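Local coordinates for protein-glutamine gamma-glutamyltransferase 2 (Pagrus major, PDB 1G0D) that catalyses calcium-dependent cross-linking of proteins, joining glutamine side chains to lysines or other primary amines with release of ammonia, and probably binds GTP, at residues H556-V561 and N579-T584; P482-D487 and D547-C552; S328-C333 and M511-N516; L518-C523 and C552-H557. One frame throughout, in Å; residues are numbered along the deposited sequence.

All four contacts gather where the first C-terminal beta-barrel of the transglutaminase fold abuts the catalytic core. Contact 3 lies nearest the chemistry: it holds the active-site His332 and also Tyr515, a residue important for catalysis, whose side chain comes about 3 Å from that of the active-site Cys272. Its centre is about 10 Å from that of contact 1, the hairpin of strands 558-566 and 573-581, and Arg560 joins the two through Asn330. Contact 2 packs beside the hairpin end, about 9 Å away between centres, where Pro482 and residues 579-581 belong to the probable GTP site. Contact 4 shares His556 and His557 with contact 1 and Cys552 with contact 2, and pairs with Ala512 of contact 3.

Contact 1: H556-V561 and N579-T584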
loop_
_atom_site.group_PDB
_atom_site.type_symbol
_atom_site.label_atom_id
_atom_site.label_comp_id
_atom_site.label_asym_id
_atom_site.label_seq_id
_atom_site.Cartn_x
_atom_site.Cartn_y
_atom_site.Cartn_z
ATOM N N HIS A 556 -13.916 -1.374 12.579
ATOM C CA HIS A 556 -13.482 -2.687 12.118
ATOM C C HIS A 556 -14.221 -3.792 12.856
ATOM O O HIS A 556 -14.064 -4.960 12.539
ATOM C CB HIS A 556 -11.950 -2.869 12.264
ATOM C CG HIS A 556 -11.139 -2.230 11.158
ATOM N ND1 HIS A 556 -11.705 -1.545 10.104
ATOM C CD2 HIS A 556 -9.797 -2.139 10.979
ATOM C CE1 HIS A 556 -10.753 -1.058 9.323
ATOM N NE2 HIS A 556 -9.587 -1.403 9.833
ATOM N N HIS A 557 -15.022 -3.439 13.850
ATOM C CA HIS A 557 -15.788 -4.460 14.577
ATOM C C HIS A 557 -14.954 -5.653 15.078
ATOM O O HIS A 557 -15.288 -6.815 14.801
ATOM C CB HIS A 557 -16.925 -4.991 13.682
ATOM C CG HIS A 557 -17.511 -3.960 12.770
ATOM N ND1 HIS A 557 -18.610 -3.202 13.113
ATOM C CD2 HIS A 557 -17.128 -3.529 11.549
ATOM C CE1 HIS A 557 -18.877 -2.347 12.145
ATOM N NE2 HIS A 557 -17.990 -2.525 11.181
ATOM N N LEU A 558 -13.898 -5.367 15.844
ATOM C CA LEU A 558 -13.001 -6.401 16.370
ATOM C C LEU A 558 -13.109 -6.732 17.873
ATOM O O LEU A 558 -13.179 -5.849 18.732
ATOM C CB LEU A 558 -11.566 -5.994 16.087
ATOM C CG LEU A 558 -10.986 -6.090 14.691
ATOM C CD1 LEU A 558 -9.786 -5.148 14.665
ATOM C CD2 LEU A 558 -10.589 -7.552 14.346
ATOM N N ILE A 559 -13.071 -8.017 18.193
ATOM C CA ILE A 559 -13.142 -8.442 19.571
ATOM C C ILE A 559 -11.995 -9.392 19.861
ATOM O O ILE A 559 -11.923 -10.490 19.312
ATOM C CB ILE A 559 -14.507 -9.134 19.856
ATOM C CG1 ILE A 559 -15.610 -8.063 19.942
ATOM C CG2 ILE A 559 -14.440 -9.943 21.159
ATOM C CD1 ILE A 559 -16.994 -8.605 19.839
ATOM N N ARG A 560 -11.088 -8.975 20.728
ATOM C CA ARG A 560 -9.967 -9.831 21.071
ATOM C C ARG A 560 -10.345 -10.726 22.250
ATOM O O ARG A 560 -10.605 -10.228 23.331
ATOM C CB ARG A 560 -8.770 -8.970 21.446
ATOM C CG ARG A 560 -7.449 -9.708 21.526
ATOM C CD ARG A 560 -6.336 -8.691 21.603
ATOM N NE ARG A 560 -6.038 -8.113 20.300
ATOM C CZ ARG A 560 -5.070 -7.228 20.073
ATOM N NH1 ARG A 560 -4.865 -6.757 18.844
ATOM N NH2 ARG A 560 -4.306 -6.809 21.075
ATOM N N VAL A 561 -10.400 -12.036 22.041
ATOM C CA VAL A 561 -10.716 -12.970 23.115
ATOM C C VAL A 561 -9.416 -13.591 23.593
ATOM O O VAL A 561 -8.565 -13.933 22.774
ATOM C CB VAL A 561 -11.635 -14.086 22.618
ATOM C CG1 VAL A 561 -11.927 -15.075 23.743
ATOM C CG2 VAL A 561 -12.920 -13.477 22.083
ATOM N N ASN A 579 -8.566 -12.951 17.657
ATOM C CA ASN A 579 -9.190 -11.679 17.327
ATOM C C ASN A 579 -10.323 -12.005 16.424
ATOM O O ASN A 579 -10.122 -12.615 15.375
ATOM C CB ASN A 579 -8.236 -10.765 16.598
ATOM C CG ASN A 579 -7.295 -10.093 17.530
ATOM O OD1 ASN A 579 -7.565 -8.992 17.997
ATOM N ND2 ASN A 579 -6.181 -10.752 17.823
ATOM N N ILE A 580 -11.520 -11.604 16.829
ATOM C CA ILE A 580 -12.673 -11.901 16.032
ATOM C C ILE A 580 -13.173 -10.719 15.236
ATOM O O ILE A 580 -13.603 -9.728 15.793
ATOM C CB ILE A 580 -13.814 -12.420 16.902
ATOM C CG1 ILE A 580 -13.291 -13.520 17.819
ATOM C CG2 ILE A 580 -14.929 -12.979 16.032
ATOM C CD1 ILE A 580 -14.353 -14.186 18.679
ATOM N N PRO A 581 -13.040 -10.775 13.904
ATOM C CA PRO A 581 -13.539 -9.676 13.088
ATOM C C PRO A 581 -15.037 -9.955 12.732
ATOM O O PRO A 581 -15.362 -10.909 12.012
ATOM C CB PRO A 581 -12.603 -9.694 11.880
ATOM C CG PRO A 581 -11.959 -11.042 11.883
ATOM C CD PRO A 581 -12.363 -11.791 13.088
ATOM N N LEU A 582 -15.943 -9.146 13.272
ATOM C CA LEU A 582 -17.366 -9.333 13.011
ATOM C C LEU A 582 -17.657 -8.735 11.625
ATOM O O LEU A 582 -17.326 -7.572 11.374
ATOM C CB LEU A 582 -18.195 -8.633 14.102
ATOM C CG LEU A 582 -18.510 -9.289 15.457
ATOM C CD1 LEU A 582 -17.465 -10.240 15.846
ATOM C CD2 LEU A 582 -18.581 -8.247 16.511
ATOM N N SER A 583 -18.289 -9.521 10.741
ATOM C CA SER A 583 -18.566 -9.097 9.356
ATOM C C SER A 583 -19.656 -8.079 9.089
ATOM O O SER A 583 -20.591 -7.964 9.857
ATOM C CB SER A 583 -18.846 -10.321 8.456
ATOM O OG SER A 583 -19.592 -11.356 9.075
ATOM N N THR A 584 -19.523 -7.337 7.987
ATOM C CA THR A 584 -20.541 -6.370 7.579
ATOM C C THR A 584 -21.171 -6.976 6.319
ATOM O O THR A 584 -20.558 -7.810 5.648
ATOM C CB THR A 584 -19.961 -4.987 7.261
ATOM O OG1 THR A 584 -18.738 -5.136 6.537
ATOM C CG2 THR A 584 -19.699 -4.208 8.554
#
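Ile559 and Ile580 face each other across a beta hairpin, strands 558-566 and 573-581, and each sends its tip diagonally to the next knob along. Ile559 CD1 fits against Leu582 CD2 at 3.7 Å, while Ile580 CD1 fills the notch beside Val561 CG2 at 3.8 Å. Phe488 and Val490 of strand 488-496 close over this apolar face. Beneath it the two isoleucines form an antiparallel hydrogen-bonded pair, Ile580 N to Ile559 O at 2.8 Å and Ile559 N to Ile580 O at 3.0 Å. On the other face Leu558 CD2 rests on Pro581 CB at 3.8 Å. Next to it, Arg560 and Asn579 lie side by side, their flat ends 84° apart. The bend at chi3 (-78°) carries Arg560 NE to Asn579 OD1 at 2.9 Å, where it meets a lone pair in the amide plane along a nearly straight N-H. Past the strands, Thr584 CG2 meets the His557 ring obliquely, 3.6 Å from His557 NE2, which bonds to Lys671 O. Arg560 NH1 reaches Ser517 and Asn330, and NH2 pairs with Asp326; a leucine in place of Arg560 would probably leave Asp326 without its counter-charge and the Asn579 amide free to turn. With acceptors at NE, NH1 and NH2, the buried guanidinium can probably stay charged beside a site, Asn579 to Pro581, thought to bind GTP.

Contact 2: P482-D487 and D547-C552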
loop_
_atom_site.group_PDB
_atom_site.type_symbol
_atom_site.label_atom_id
_atom_site.label_comp_id
_atom_site.label_asym_id
_atom_site.label_seq_id
_atom_site.Cartn_x
_atom_site.Cartn_y
_atom_site.Cartn_z
ATOM N N PRO A 482 -18.894 -14.564 13.230
ATOM C CA PRO A 482 -20.122 -13.785 13.449
ATOM C C PRO A 482 -20.296 -12.585 12.570
ATOM O O PRO A 482 -19.310 -11.997 12.117
ATOM C CB PRO A 482 -19.999 -13.345 14.893
ATOM C CG PRO A 482 -18.517 -13.255 15.095
ATOM C CD PRO A 482 -17.996 -14.474 14.397
ATOM N N VAL A 483 -21.555 -12.211 12.347
ATOM C CA VAL A 483 -21.862 -11.026 11.572
ATOM C C VAL A 483 -22.178 -9.871 12.515
ATOM O O VAL A 483 -22.925 -10.048 13.453
ATOM C CB VAL A 483 -23.092 -11.244 10.712
ATOM C CG1 VAL A 483 -23.418 -9.951 9.923
ATOM C CG2 VAL A 483 -22.854 -12.417 9.799
ATOM N N PHE A 484 -21.612 -8.697 12.283
ATOM C CA PHE A 484 -21.904 -7.555 13.138
ATOM C C PHE A 484 -23.415 -7.407 13.236
ATOM O O PHE A 484 -24.116 -7.492 12.218
ATOM C CB PHE A 484 -21.328 -6.271 12.554
ATOM C CG PHE A 484 -21.558 -5.074 13.414
ATOM C CD1 PHE A 484 -21.074 -5.046 14.714
ATOM C CD2 PHE A 484 -22.279 -3.979 12.940
ATOM C CE1 PHE A 484 -21.300 -3.935 15.536
ATOM C CE2 PHE A 484 -22.512 -2.862 13.756
ATOM C CZ PHE A 484 -22.021 -2.844 15.058
ATOM N N GLY A 485 -23.893 -7.174 14.463
ATOM C CA GLY A 485 -25.314 -7.035 14.732
ATOM C C GLY A 485 -25.850 -8.209 15.553
ATOM O O GLY A 485 -26.882 -8.091 16.208
ATOM N N THR A 486 -25.144 -9.337 15.554
ATOM C CA THR A 486 -25.615 -10.514 16.274
ATOM C C THR A 486 -24.904 -10.897 17.584
ATOM O O THR A 486 -23.746 -10.517 17.825
ATOM C CB THR A 486 -25.610 -11.763 15.321
ATOM O OG1 THR A 486 -24.291 -12.298 15.223
ATOM C CG2 THR A 486 -26.065 -11.384 13.917
ATOM N N ASP A 487 -25.617 -11.633 18.443
ATOM C CA ASP A 487 -25.031 -12.115 19.686
ATOM C C ASP A 487 -24.506 -13.468 19.280
ATOM O O ASP A 487 -25.150 -14.159 18.507
ATOM C CB ASP A 487 -26.066 -12.369 20.774
ATOM C CG ASP A 487 -27.144 -11.328 20.845
ATOM O OD1 ASP A 487 -26.866 -10.113 20.714
ATOM O OD2 ASP A 487 -28.294 -11.761 21.066
ATOM N N ASP A 547 -25.861 -5.610 21.951
ATOM C CA ASP A 547 -26.048 -4.400 22.761
ATOM C C ASP A 547 -24.945 -4.169 23.765
ATOM O O ASP A 547 -24.848 -3.094 24.344
ATOM C CB ASP A 547 -27.393 -4.434 23.472
ATOM C CG ASP A 547 -27.917 -5.840 23.639
ATOM O OD1 ASP A 547 -27.880 -6.367 24.779
ATOM O OD2 ASP A 547 -28.364 -6.422 22.622
ATOM N N ASP A 548 -24.113 -5.182 23.963
ATOM C CA ASP A 548 -22.986 -5.067 24.871
ATOM C C ASP A 548 -21.796 -4.567 24.051
ATOM O O ASP A 548 -21.212 -3.527 24.350
ATOM C CB ASP A 548 -22.617 -6.433 25.472
ATOM C CG ASP A 548 -23.549 -6.877 26.613
ATOM O OD1 ASP A 548 -24.209 -6.014 27.237
ATOM O OD2 ASP A 548 -23.604 -8.108 26.878
ATOM N N TYR A 549 -21.441 -5.301 23.002
ATOM C CA TYR A 549 -20.291 -4.897 22.202
ATOM C C TYR A 549 -20.450 -3.739 21.253
ATOM O O TYR A 549 -19.445 -3.301 20.725
ATOM C CB TYR A 549 -19.619 -6.088 21.457
ATOM C CG TYR A 549 -20.354 -6.698 20.273
ATOM C CD1 TYR A 549 -20.680 -5.938 19.147
ATOM C CD2 TYR A 549 -20.780 -8.022 20.321
ATOM C CE1 TYR A 549 -21.418 -6.474 18.116
ATOM C CE2 TYR A 549 -21.524 -8.569 19.296
ATOM C CZ TYR A 549 -21.850 -7.789 18.199
ATOM O OH TYR A 549 -22.670 -8.329 17.220
ATOM N N VAL A 550 -21.656 -3.226 21.019
ATOM C CA VAL A 550 -21.756 -2.064 20.121
ATOM C C VAL A 550 -21.083 -0.913 20.824
ATOM O O VAL A 550 -20.548 0.000 20.205
ATOM C CB VAL A 550 -23.161 -1.556 19.904
ATOM C CG1 VAL A 550 -23.420 -1.426 18.432
ATOM C CG2 VAL A 550 -24.146 -2.417 20.611
ATOM N N ARG A 551 -21.150 -0.968 22.144
ATOM C CA ARG A 551 -20.596 0.062 23.001
ATOM C C ARG A 551 -19.073 0.250 22.888
ATOM O O ARG A 551 -18.589 1.372 22.935
ATOM C CB ARG A 551 -20.991 -0.248 24.463
ATOM C CG ARG A 551 -22.242 0.489 24.969
ATOM C CD ARG A 551 -23.357 -0.470 25.356
ATOM N NE ARG A 551 -23.083 -1.135 26.627
ATOM C CZ ARG A 551 -23.936 -1.950 27.254
ATOM N NH1 ARG A 551 -25.132 -2.204 26.730
ATOM N NH2 ARG A 551 -23.586 -2.536 28.397
ATOM N N CYS A 552 -18.329 -0.835 22.678
ATOM C CA CYS A 552 -16.867 -0.767 22.667
ATOM C C CYS A 552 -16.133 -0.969 21.347
ATOM O O CYS A 552 -15.012 -0.511 21.162
ATOM C CB CYS A 552 -16.336 -1.781 23.697
ATOM S SG CYS A 552 -17.517 -2.303 25.048
HETATM O O HOH W 1 -29.095 -9.269 22.428
#
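A type II beta turn from Val483 to Thr486 receives the hydroxyl of Tyr549, from helix 546-549, in its backbone. The turn lies just before strand 488-496, and Pro482, just ahead of it, belongs to the probable GTP site. Gly485 occupies the third position with a positive phi of 111°, where a side chain would press on the preceding carbonyl oxygen. Val483 O closes the turn and takes two donors from Thr486: the backbone N and, on a lone pair, OG1 at 3.2 Å. Tyr549 comes in ring edge first. Tyr549 OH gives its proton to Thr486 O, modelled at 2.5 Å, a length short enough to be doubtful, and accepts from Gly485 N at 3.2 Å along a bent N-H (138°). One phenol oxygen thus appears to bridge the two sides of the Gly485-Thr486 peptide. Phe484 swings out from the turn with its CG anti to the backbone N (chi1 -178°), which lays Phe484 CE1 against the edge of the Tyr549 ring, 3.6 Å from Tyr549 CE1. Its far corner, Phe484 CZ, touches Val550 CG1 at 3.9 Å. Tyr546 meets the same phenylalanine edge-to-face, and also gives its backbone N to Asp487 OD1. Two like charges finish the contact, Asp487 OD1 and Asp547 OD2 standing 4.4 Å apart, with a water between them that is 2.9 Å from Asp547 OD2 and bonds more weakly to Asp487 OD1.

Contact 3: S328-C333 and M511-N516; sequences SWNFHC and MAVTYN
The rings of Trp329, Phe331 and Tyr515 form an aromatic cluster, with Tyr515 between the other two. Over one face of Phe331 lies Tyr515 in an offset stack, the planes 20° apart and the centroids separated by 4.7 Å; Phe331 CG, between its backbone N and carbonyl carbon (chi1 76°), puts the ring there, and Tyr515 CD2 sits above its rim, 3.7 Å from Phe331 CE1. Trp329 is turned almost perpendicular to Tyr515 (86°) and meets it obliquely, Trp329 CE3 lying 3.7 Å from Tyr515 CE2. One face of the indole is filled by Asn516, whose CB makes a CH-pi contact 3.6 Å from the centroid of the Trp329 six-membered ring, close to its normal. Phe331 O lies in plane at the edge of the Tyr515 ring, 3.4 Å from Tyr515 CE2. The chain turns a corner at Asn330, where Asn330 N donates to Tyr515 O at 2.9 Å; Asn330 OD1 is held by Arg560. These contacts probably help to set the hydroxyl of Tyr515, a residue important for catalysis, beside Cys272, to whose N it bonds weakly. The chain following strand 502-513 packs here against strand 329-339, whose His332 bonds to Asp355 in the Cys272-His332-Asp355 catalytic triad, while helix 272-286 brings Cys272 and Trp273 against the cluster and strand 290-298 lies alongside Phe331.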
loop_
_atom_site.group_PDB
_atom_site.type_symbol
_atom_site.label_atom_id
_atom_site.label_comp_id
_atom_site.label_asym_id
_atom_site.label_seq_id
_atom_site.Cartn_x
_atom_site.Cartn_y
_atom_site.Cartn_z
ATOM N N SER A 328 1.477 -6.795 19.446
ATOM C CA SER A 328 1.437 -6.876 18.000
ATOM C C SER A 328 0.137 -6.531 17.345
ATOM O O SER A 328 -0.930 -6.932 17.806
ATOM C CB SER A 328 1.860 -8.273 17.560
ATOM O OG SER A 328 3.118 -8.625 18.136
ATOM N N TRP A 329 0.245 -5.795 16.244
ATOM C CA TRP A 329 -0.908 -5.377 15.458
ATOM C C TRP A 329 -1.586 -6.578 14.802
ATOM O O TRP A 329 -0.924 -7.588 14.540
ATOM C CB TRP A 329 -0.439 -4.418 14.372
ATOM C CG TRP A 329 0.064 -3.115 14.883
ATOM C CD1 TRP A 329 0.559 -2.845 16.138
ATOM C CD2 TRP A 329 0.124 -1.877 14.147
ATOM N NE1 TRP A 329 0.923 -1.511 16.219
ATOM C CE2 TRP A 329 0.666 -0.901 15.014
ATOM C CE3 TRP A 329 -0.231 -1.499 12.841
ATOM C CZ2 TRP A 329 0.862 0.434 14.601
ATOM C CZ3 TRP A 329 -0.033 -0.172 12.437
ATOM C CH2 TRP A 329 0.507 0.770 13.311
ATOM N N ASN A 330 -2.888 -6.482 14.511
ATOM C CA ASN A 330 -3.584 -7.605 13.868
ATOM C C ASN A 330 -2.956 -7.847 12.478
ATOM O O ASN A 330 -2.877 -8.987 11.988
ATOM C CB ASN A 330 -5.076 -7.312 13.720
ATOM C CG ASN A 330 -5.853 -7.501 15.016
ATOM O OD1 ASN A 330 -5.276 -7.755 16.083
ATOM N ND2 ASN A 330 -7.171 -7.367 14.928
ATOM N N PHE A 331 -2.523 -6.759 11.847
ATOM C CA PHE A 331 -1.852 -6.810 10.547
ATOM C C PHE A 331 -1.251 -5.449 10.329
ATOM O O PHE A 331 -1.556 -4.498 11.032
ATOM C CB PHE A 331 -2.817 -7.172 9.390
ATOM C CG PHE A 331 -3.724 -6.044 8.960
ATOM C CD1 PHE A 331 -5.021 -5.926 9.477
ATOM C CD2 PHE A 331 -3.278 -5.076 8.077
ATOM C CE1 PHE A 331 -5.857 -4.852 9.125
ATOM C CE2 PHE A 331 -4.111 -3.988 7.714
ATOM C CZ PHE A 331 -5.401 -3.878 8.241
ATOM N N HIS A 332 -0.354 -5.363 9.377
ATOM C CA HIS A 332 0.266 -4.100 9.066
ATOM C C HIS A 332 0.736 -4.213 7.645
ATOM O O HIS A 332 1.296 -5.234 7.253
ATOM C CB HIS A 332 1.463 -3.831 9.964
ATOM C CG HIS A 332 2.256 -2.634 9.545
ATOM N ND1 HIS A 332 1.663 -1.427 9.237
ATOM C CD2 HIS A 332 3.595 -2.443 9.425
ATOM C CE1 HIS A 332 2.604 -0.537 8.949
ATOM N NE2 HIS A 332 3.782 -1.127 9.058
ATOM N N CYS A 333 0.530 -3.148 6.890
ATOM C CA CYS A 333 0.890 -3.094 5.499
ATOM C C CYS A 333 2.062 -2.173 5.127
ATOM O O CYS A 333 2.310 -1.143 5.758
ATOM C CB CYS A 333 -0.322 -2.633 4.701
ATOM S SG CYS A 333 -1.807 -3.559 4.907
ATOM N N MET A 511 -12.618 -8.403 25.067
ATOM C CA MET A 511 -12.565 -6.944 25.061
ATOM C C MET A 511 -12.528 -6.472 23.634
ATOM O O MET A 511 -11.983 -7.161 22.792
ATOM C CB MET A 511 -11.293 -6.473 25.736
ATOM C CG MET A 511 -10.113 -6.508 24.798
ATOM S SD MET A 511 -8.547 -6.841 25.625
ATOM C CE MET A 511 -9.080 -8.253 26.629
ATOM N N ALA A 512 -13.093 -5.299 23.362
ATOM C CA ALA A 512 -13.073 -4.756 22.008
ATOM C C ALA A 512 -11.640 -4.280 21.746
ATOM O O ALA A 512 -10.888 -3.985 22.688
ATOM C CB ALA A 512 -14.043 -3.608 21.880
ATOM N N VAL A 513 -11.264 -4.203 20.472
ATOM C CA VAL A 513 -9.900 -3.822 20.084
ATOM C C VAL A 513 -9.870 -3.086 18.721
ATOM O O VAL A 513 -10.896 -3.027 17.997
ATOM C CB VAL A 513 -9.068 -5.116 20.001
ATOM C CG1 VAL A 513 -8.708 -5.403 18.586
ATOM C CG2 VAL A 513 -7.857 -5.048 20.884
ATOM N N THR A 514 -8.721 -2.493 18.389
ATOM C CA THR A 514 -8.561 -1.829 17.084
ATOM C C THR A 514 -7.513 -2.650 16.356
ATOM O O THR A 514 -6.742 -3.385 17.001
ATOM C CB THR A 514 -8.032 -0.383 17.155
ATOM O OG1 THR A 514 -6.692 -0.377 17.653
ATOM C CG2 THR A 514 -8.908 0.463 18.025
ATOM N N TYR A 515 -7.454 -2.553 15.028
ATOM C CA TYR A 515 -6.463 -3.366 14.337
ATOM C C TYR A 515 -5.078 -3.068 14.877
ATOM O O TYR A 515 -4.300 -3.996 15.048
ATOM C CB TYR A 515 -6.527 -3.201 12.809
ATOM C CG TYR A 515 -5.586 -2.198 12.208
ATOM C CD1 TYR A 515 -5.958 -0.863 12.071
ATOM C CD2 TYR A 515 -4.353 -2.587 11.699
ATOM C CE1 TYR A 515 -5.127 0.070 11.428
ATOM C CE2 TYR A 515 -3.492 -1.646 11.042
ATOM C CZ TYR A 515 -3.900 -0.324 10.916
ATOM O OH TYR A 515 -3.100 0.604 10.283
ATOM N N ASN A 516 -4.763 -1.807 15.187
ATOM C CA ASN A 516 -3.431 -1.546 15.727
ATOM C C ASN A 516 -3.289 -1.823 17.207
ATOM O O ASN A 516 -2.506 -1.187 17.900
ATOM C CB ASN A 516 -2.885 -0.140 15.407
ATOM C CG ASN A 516 -3.821 0.974 15.735
ATOM O OD1 ASN A 516 -3.378 2.028 16.155
ATOM N ND2 ASN A 516 -5.089 0.792 15.516
#

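Contact 4: L518-C523 and C552-H557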
loop_
_atom_site.group_PDB
_atom_site.type_symbol
_atom_site.label_atom_id
_atom_site.label_comp_id
_atom_site.label_asym_id
_atom_site.label_seq_id
_atom_site.Cartn_x
_atom_site.Cartn_y
_atom_site.Cartn_z
ATOM N N LEU A 518 -5.180 -1.261 19.903
ATOM C CA LEU A 518 -5.529 -0.269 20.899
ATOM C C LEU A 518 -6.717 -0.831 21.644
ATOM O O LEU A 518 -7.812 -0.900 21.107
ATOM C CB LEU A 518 -5.941 1.031 20.231
ATOM C CG LEU A 518 -5.250 2.360 20.505
ATOM C CD1 LEU A 518 -3.824 2.163 20.855
ATOM C CD2 LEU A 518 -5.353 3.214 19.293
ATOM N N ARG A 519 -6.487 -1.243 22.881
ATOM C CA ARG A 519 -7.519 -1.789 23.753
ATOM C C ARG A 519 -8.646 -0.770 23.942
ATOM O O ARG A 519 -8.387 0.416 24.165
ATOM C CB ARG A 519 -6.885 -2.140 25.085
ATOM C CG ARG A 519 -7.690 -3.107 25.909
ATOM C CD ARG A 519 -7.173 -3.181 27.364
ATOM N NE ARG A 519 -7.233 -1.894 28.069
ATOM C CZ ARG A 519 -6.187 -1.300 28.658
ATOM N NH1 ARG A 519 -4.977 -1.871 28.636
ATOM N NH2 ARG A 519 -6.355 -0.122 29.266
ATOM N N ARG A 520 -9.891 -1.232 23.831
ATOM C CA ARG A 520 -11.036 -0.344 23.959
ATOM C C ARG A 520 -11.993 -0.706 25.076
ATOM O O ARG A 520 -11.790 -0.306 26.229
ATOM C CB ARG A 520 -11.779 -0.276 22.639
ATOM C CG ARG A 520 -11.202 0.817 21.751
ATOM C CD ARG A 520 -11.722 0.784 20.353
ATOM N NE ARG A 520 -13.081 1.269 20.259
ATOM C CZ ARG A 520 -13.382 2.551 20.115
ATOM N NH1 ARG A 520 -14.648 2.937 20.032
ATOM N NH2 ARG A 520 -12.408 3.448 20.069
ATOM N N GLY A 521 -13.036 -1.461 24.764
ATOM C CA GLY A 521 -13.974 -1.833 25.814
ATOM C C GLY A 521 -14.033 -3.298 26.269
ATOM O O GLY A 521 -14.449 -4.181 25.503
ATOM N N GLU A 522 -13.639 -3.551 27.525
ATOM C CA GLU A 522 -13.659 -4.900 28.098
ATOM C C GLU A 522 -15.116 -5.358 28.252
ATOM O O GLU A 522 -15.692 -5.250 29.338
ATOM C CB GLU A 522 -12.944 -4.891 29.460
ATOM C CG GLU A 522 -13.291 -6.044 30.404
ATOM C CD GLU A 522 -12.584 -7.346 30.058
ATOM O OE1 GLU A 522 -11.324 -7.390 30.044
ATOM O OE2 GLU A 522 -13.308 -8.337 29.807
ATOM N N CYS A 523 -15.714 -5.873 27.175
ATOM C CA CYS A 523 -17.112 -6.293 27.242
ATOM C C CYS A 523 -17.437 -7.649 27.886
ATOM O O CYS A 523 -18.409 -8.299 27.478
ATOM C CB CYS A 523 -17.784 -6.209 25.865
ATOM S SG CYS A 523 -16.783 -6.736 24.516
ATOM N N CYS A 552 -18.329 -0.835 22.678
ATOM C CA CYS A 552 -16.867 -0.767 22.667
ATOM C C CYS A 552 -16.133 -0.969 21.347
ATOM O O CYS A 552 -15.012 -0.511 21.162
ATOM C CB CYS A 552 -16.336 -1.781 23.697
ATOM S SG CYS A 552 -17.517 -2.303 25.048
ATOM N N VAL A 553 -16.777 -1.668 20.438
ATOM C CA VAL A 553 -16.210 -1.991 19.150
ATOM C C VAL A 553 -16.141 -0.754 18.244
ATOM O O VAL A 553 -16.898 0.184 18.447
ATOM C CB VAL A 553 -17.044 -3.154 18.582
ATOM C CG1 VAL A 553 -17.619 -2.839 17.263
ATOM C CG2 VAL A 553 -16.220 -4.388 18.592
ATOM N N SER A 554 -15.199 -0.755 17.287
ATOM C CA SER A 554 -14.933 0.341 16.308
ATOM C C SER A 554 -15.382 -0.010 14.873
ATOM O O SER A 554 -16.032 -1.033 14.637
ATOM C CB SER A 554 -13.423 0.617 16.242
ATOM O OG SER A 554 -13.080 1.862 16.798
ATOM N N GLU A 555 -14.966 0.820 13.910
ATOM C CA GLU A 555 -15.309 0.631 12.501
ATOM C C GLU A 555 -14.909 -0.739 11.961
ATOM O O GLU A 555 -15.493 -1.210 10.986
ATOM C CB GLU A 555 -14.628 1.694 11.663
ATOM C CG GLU A 555 -13.128 1.585 11.727
ATOM C CD GLU A 555 -12.489 2.693 12.534
ATOM O OE1 GLU A 555 -11.249 2.833 12.434
ATOM O OE2 GLU A 555 -13.218 3.417 13.260
ATOM N N HIS A 556 -13.916 -1.374 12.579
ATOM C CA HIS A 556 -13.482 -2.687 12.118
ATOM C C HIS A 556 -14.221 -3.792 12.856
ATOM O O HIS A 556 -14.064 -4.960 12.539
ATOM C CB HIS A 556 -11.950 -2.869 12.264
ATOM C CG HIS A 556 -11.139 -2.230 11.158
ATOM N ND1 HIS A 556 -11.705 -1.545 10.104
ATOM C CD2 HIS A 556 -9.797 -2.139 10.979
ATOM C CE1 HIS A 556 -10.753 -1.058 9.323
ATOM N NE2 HIS A 556 -9.587 -1.403 9.833
ATOM N N HIS A 557 -15.022 -3.439 13.850
ATOM C CA HIS A 557 -15.788 -4.460 14.577
ATOM C C HIS A 557 -14.954 -5.653 15.078
ATOM O O HIS A 557 -15.288 -6.815 14.801
ATOM C CB HIS A 557 -16.925 -4.991 13.682
ATOM C CG HIS A 557 -17.511 -3.960 12.770
ATOM N ND1 HIS A 557 -18.610 -3.202 13.113
ATOM C CD2 HIS A 557 -17.128 -3.529 11.549
ATOM C CE1 HIS A 557 -18.877 -2.347 12.145
ATOM N NE2 HIS A 557 -17.990 -2.525 11.181
HETATM O O HOH W 2 -17.495 2.639 20.114
#
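Arg520 reaches the backbone of Cys552 because its chain runs straight at chi2 and then bends at chi3 (74°), swinging NE round to the carbonyl. The bond from Arg520 NE to Cys552 O is 2.8 Å long, with a moderately bent N-H (155°) and the donor tilted 22° out of the carbonyl plane. Over one face of the guanidinium stands Ser554 OG, 3.4 Å from Arg520 CZ and above the centre of the group, so it is a packing contact on the flat side. At the guanidinium edge a water lies in plane, weakly bonded to Arg520 NH1 at 2.9 Å and giving a proton to Val553 O at 3.0 Å. Glu237 and Glu238 form salt bridges to NH2 and NH1, so the group carries both a backbone carbonyl and two carboxylates. A methionine in place of Arg520 would probably leave Cys552 O without its side-chain donor and Glu237 and Glu238 without the positive charge they share. Further along, the Cys552 side chain lies over the Gly521 backbone, at an approach too close in the model to be trusted. Cys552 SG touches Cys523 CB at 4.0 Å; the sulfurs, Cys552 SG and Cys523 SG, are 4.5 Å apart, so no disulfide joins them. Beyond, a type I beta turn, His557 N to Ser554 O at 2.7 Å, leads into strand 558-566. Arg520 and Gly521 also bond through their backbones to Ala512 of strand 502-513. Arg520, through Cys552 O and Ser554, thus joins two connecting loops at the strand ends of the first C-terminal beta-barrel of the transglutaminase fold.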